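Local coordinates for protein A putative transcriptional regulator (Rhodococcus sp., PDB 2HKU) that probably binds regulatory DNA as a transcriptional regulator of the TetR family, at residues V100-L103 with L104-A108; A167-S170 with A171-G174. One frame throughout, in Å; residues are numbered along the deposited sequence.

Overall arrangement
Both contacts are local, each within one continuous run of the all-helical C-terminal part of a TetR-family protein. Interaction 1 closes helix 92-104 and turns the chain into helix 108-120; interaction 2 is two turns inside helix 161-181, which packs alongside. Their centres lie about 12 Å apart, and their side chains meet in the core: Val-100 CG2 comes to 3.8 Å from Phe-168 CE1, Leu-103 CD1 touches both rings, 3.8 Å from Phe-168 CZ and 4.0 Å from Trp-169 CH2, and Leu-104 CD2 is 3.9 Å from Ile-172 CD1. A 1,2-ethanediol, probably from the crystallisation liquor, is hydrogen-bonded to Trp-169, its nearest atom about 5 Å from the side chain of Leu-103, so residues of both contacts border its site.

Interaction 1 (V100-L103 with L104-A108)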
# COMPACT_ATOMS: atom_id res chain seq x y z
N VAL A 100 -15.07 -3.71 6.27
CA VAL A 100 -14.31 -2.82 5.31
C VAL A 100 -14.43 -1.39 5.66
O VAL A 100 -13.46 -0.65 5.78
CB VAL A 100 -14.80 -3.13 3.85
CG1 VAL A 100 -14.13 -2.25 2.84
CG2 VAL A 100 -14.55 -4.56 3.55
N GLY A 101 -15.67 -0.95 5.94
CA GLY A 101 -15.85 0.40 6.47
C GLY A 101 -15.06 0.74 7.69
O GLY A 101 -14.65 1.88 7.84
N SER A 102 -14.85 -0.21 8.60
CA SER A 102 -14.00 0.07 9.79
C SER A 102 -12.52 0.28 9.45
O SER A 102 -11.87 1.26 9.86
CB SER A 102 -14.05 -1.13 10.80
OG SER A 102 -13.45 -0.74 12.04
N LEU A 103 -11.98 -0.69 8.72
CA LEU A 103 -10.54 -0.58 8.30
C LEU A 103 -10.30 0.67 7.45
O LEU A 103 -9.34 1.30 7.63
CB LEU A 103 -10.11 -1.85 7.55
CG LEU A 103 -10.08 -3.10 8.43
CD1 LEU A 103 -9.80 -4.22 7.50
CD2 LEU A 103 -9.03 -2.95 9.62
N LEU A 104 -11.21 1.02 6.53
CA LEU A 104 -10.97 2.14 5.60
C LEU A 104 -11.31 3.46 6.21
O LEU A 104 -10.81 4.51 5.78
CB LEU A 104 -11.70 1.94 4.26
CG LEU A 104 -11.21 0.71 3.49
CD1 LEU A 104 -11.93 0.49 2.16
CD2 LEU A 104 -9.70 0.81 3.24
N GLY A 105 -12.15 3.43 7.26
CA GLY A 105 -12.50 4.66 7.93
C GLY A 105 -11.84 4.89 9.26
O GLY A 105 -10.73 5.43 9.32
N PRO A 106 -12.52 4.51 10.38
CA PRO A 106 -11.79 4.81 11.58
C PRO A 106 -10.44 4.05 11.77
O PRO A 106 -9.62 4.50 12.52
CB PRO A 106 -12.78 4.46 12.72
CG PRO A 106 -13.73 3.57 12.12
CD PRO A 106 -13.82 3.85 10.66
N GLY A 107 -10.26 2.88 11.17
CA GLY A 107 -8.98 2.11 11.38
C GLY A 107 -7.89 2.57 10.39
O GLY A 107 -6.78 2.04 10.38
N ALA A 108 -8.20 3.56 9.53
CA ALA A 108 -7.26 3.89 8.43
C ALA A 108 -5.94 4.46 8.95
O ALA A 108 -4.87 3.98 8.55
CB ALA A 108 -7.94 4.81 7.33
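Val-100 and Leu-104 lie on the last turn of helix 92-104, where the chain leaves the helix and bends through a type I beta turn, Gly-105 to Ala-108, into helix 108-120. Three backbone hydrogen bonds close this end. Leu-104 N reaches Val-100 O at 2.9 Å, a regular helical bond. Gly-105 N meets Gly-101 O at 3.0 Å, but less directly: the N-H...O angle is 131° and the donor N stands above the Gly-101 carbonyl plane. Gly-107 N then comes back to Ser-102 O at 2.6 Å, a five-residue step that folds the turn against the helix end; the turn has its own bond from Ala-108 N to Gly-105 O. At Gly-105, a CB would fall against Gly-101 O and Pro-106 CD.

One apolar pair joins the two segments. Val-100 and Leu-104 run side by side, pointing the same way, with Val-100 CG1 3.6 Å from Leu-104 CD1; CG1 is there because it stands anti to the backbone N (chi1 178°). Beyond this pair, helices 161-181 and 190-201 complete the core, and Lys-179 NZ is hydrogen-bonded to Leu-104 O. The proline contact is of another kind, a ring CH2 on backbone oxygens: Pro-106 CD rests against two carbonyls, 3.5 Å from Gly-101 O and 3.3 Å from Ser-102 O.

Interaction 2 (A167-S170 with A171-G174); sequences AFWS and AIFG. With EDO (1,2-ethanediol), chain D.
Two successive turns of helix 161-181 make this contact, with side chains three and four residues apart meeting along the helix. Ile-172 N to Phe-168 O and Phe-173 N to Trp-169 O are nearly straight bonds of 3.0 Å, while Ala-171 N to Ala-167 O is weak. With chi1 at 175° the Phe-168 ring swings away from its own backbone N and alongside Ile-172, whose CG1 lies over one face in a CH-pi contact, 3.9 Å from the ring centroid. Trp-169 and Phe-173 meet obliquely, planes at 39°, with Trp-169 CE3 3.5 Å from Phe-173 CE1; Trp-169 CZ3 lies 4.0 Å from Ile-172 CG2. Trp-169 O lies over a face of the Phe-173 ring. At the indole edge, NE1 donates to 1,2-ethanediol O2 at 2.9 Å; Glu-83, Ser-141 and Leu-146 also bond the diol. With an alanine here the indole N-H is gone, and the diol would probably be held less firmly while a gap opens beside Phe-173 and Ile-172. Ser-170 OG is hydrogen-bonded back to Lys-166 O, and Ala-167, Ser-170 and Phe-173 pack on the second subunit. Such a helix, buried between its own core and a partner subunit, is typical of the C-terminal domain of dimeric TetR-family regulators.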
# COMPACT_ATOMS: atom_id res chain seq x y z
N ALA A 167 -5.16 -11.23 -0.71
CA ALA A 167 -5.80 -10.34 -1.70
C ALA A 167 -6.64 -9.31 -1.01
O ALA A 167 -6.66 -8.14 -1.41
CB ALA A 167 -6.68 -11.17 -2.68
N PHE A 168 -7.29 -9.71 0.08
CA PHE A 168 -8.07 -8.76 0.89
C PHE A 168 -7.08 -7.74 1.59
O PHE A 168 -7.22 -6.53 1.49
CB PHE A 168 -8.90 -9.48 1.97
CG PHE A 168 -9.66 -8.45 2.92
CD1 PHE A 168 -10.83 -7.84 2.50
CD2 PHE A 168 -9.13 -8.11 4.18
CE1 PHE A 168 -11.51 -6.89 3.36
CE2 PHE A 168 -9.73 -7.21 5.07
CZ PHE A 168 -10.93 -6.53 4.64
N TRP A 169 -6.09 -8.24 2.30
CA TRP A 169 -5.16 -7.33 2.97
C TRP A 169 -4.35 -6.37 2.05
O TRP A 169 -4.13 -5.23 2.41
CB TRP A 169 -4.27 -8.08 4.00
CG TRP A 169 -5.04 -8.19 5.35
CD1 TRP A 169 -5.67 -9.30 5.85
CD2 TRP A 169 -5.30 -7.12 6.24
NE1 TRP A 169 -6.33 -8.96 7.03
CE2 TRP A 169 -6.10 -7.62 7.28
CE3 TRP A 169 -4.96 -5.74 6.24
CZ2 TRP A 169 -6.56 -6.81 8.32
CZ3 TRP A 169 -5.40 -4.95 7.30
CH2 TRP A 169 -6.12 -5.50 8.35
N SER A 170 -3.78 -6.88 0.96
CA SER A 170 -3.01 -5.96 0.08
C SER A 170 -3.86 -4.89 -0.59
O SER A 170 -3.40 -3.77 -0.73
CB SER A 170 -2.29 -6.73 -0.99
OG SER A 170 -3.22 -7.56 -1.62
N ALA A 171 -5.12 -5.21 -0.92
CA ALA A 171 -6.16 -4.16 -1.31
C ALA A 171 -6.37 -3.10 -0.20
O ALA A 171 -6.35 -1.87 -0.43
CB ALA A 171 -7.54 -4.83 -1.67
N ILE A 172 -6.63 -3.59 1.03
CA ILE A 172 -6.74 -2.68 2.13
C ILE A 172 -5.53 -1.72 2.23
O ILE A 172 -5.72 -0.53 2.30
CB ILE A 172 -7.06 -3.40 3.50
CG1 ILE A 172 -8.48 -4.08 3.45
CG2 ILE A 172 -6.88 -2.43 4.64
CD1 ILE A 172 -9.70 -3.09 3.49
N PHE A 173 -4.30 -2.26 2.25
CA PHE A 173 -3.07 -1.44 2.29
C PHE A 173 -3.01 -0.42 1.16
O PHE A 173 -2.84 0.80 1.41
CB PHE A 173 -1.81 -2.34 2.25
CG PHE A 173 -1.69 -3.30 3.43
CD1 PHE A 173 -2.13 -2.93 4.71
CD2 PHE A 173 -1.13 -4.55 3.25
CE1 PHE A 173 -2.00 -3.89 5.79
CE2 PHE A 173 -0.97 -5.50 4.29
CZ PHE A 173 -1.41 -5.18 5.51
N GLY A 174 -3.24 -0.88 -0.05
CA GLY A 174 -3.17 0.02 -1.28
C GLY A 174 -4.30 1.06 -1.31
O GLY A 174 -4.12 2.21 -1.75
C1 EDO D . -10.59 -9.75 7.68
O1 EDO D . -11.21 -10.55 8.73
C2 EDO D . -9.69 -8.82 8.47
O2 EDO D . -8.55 -9.65 8.80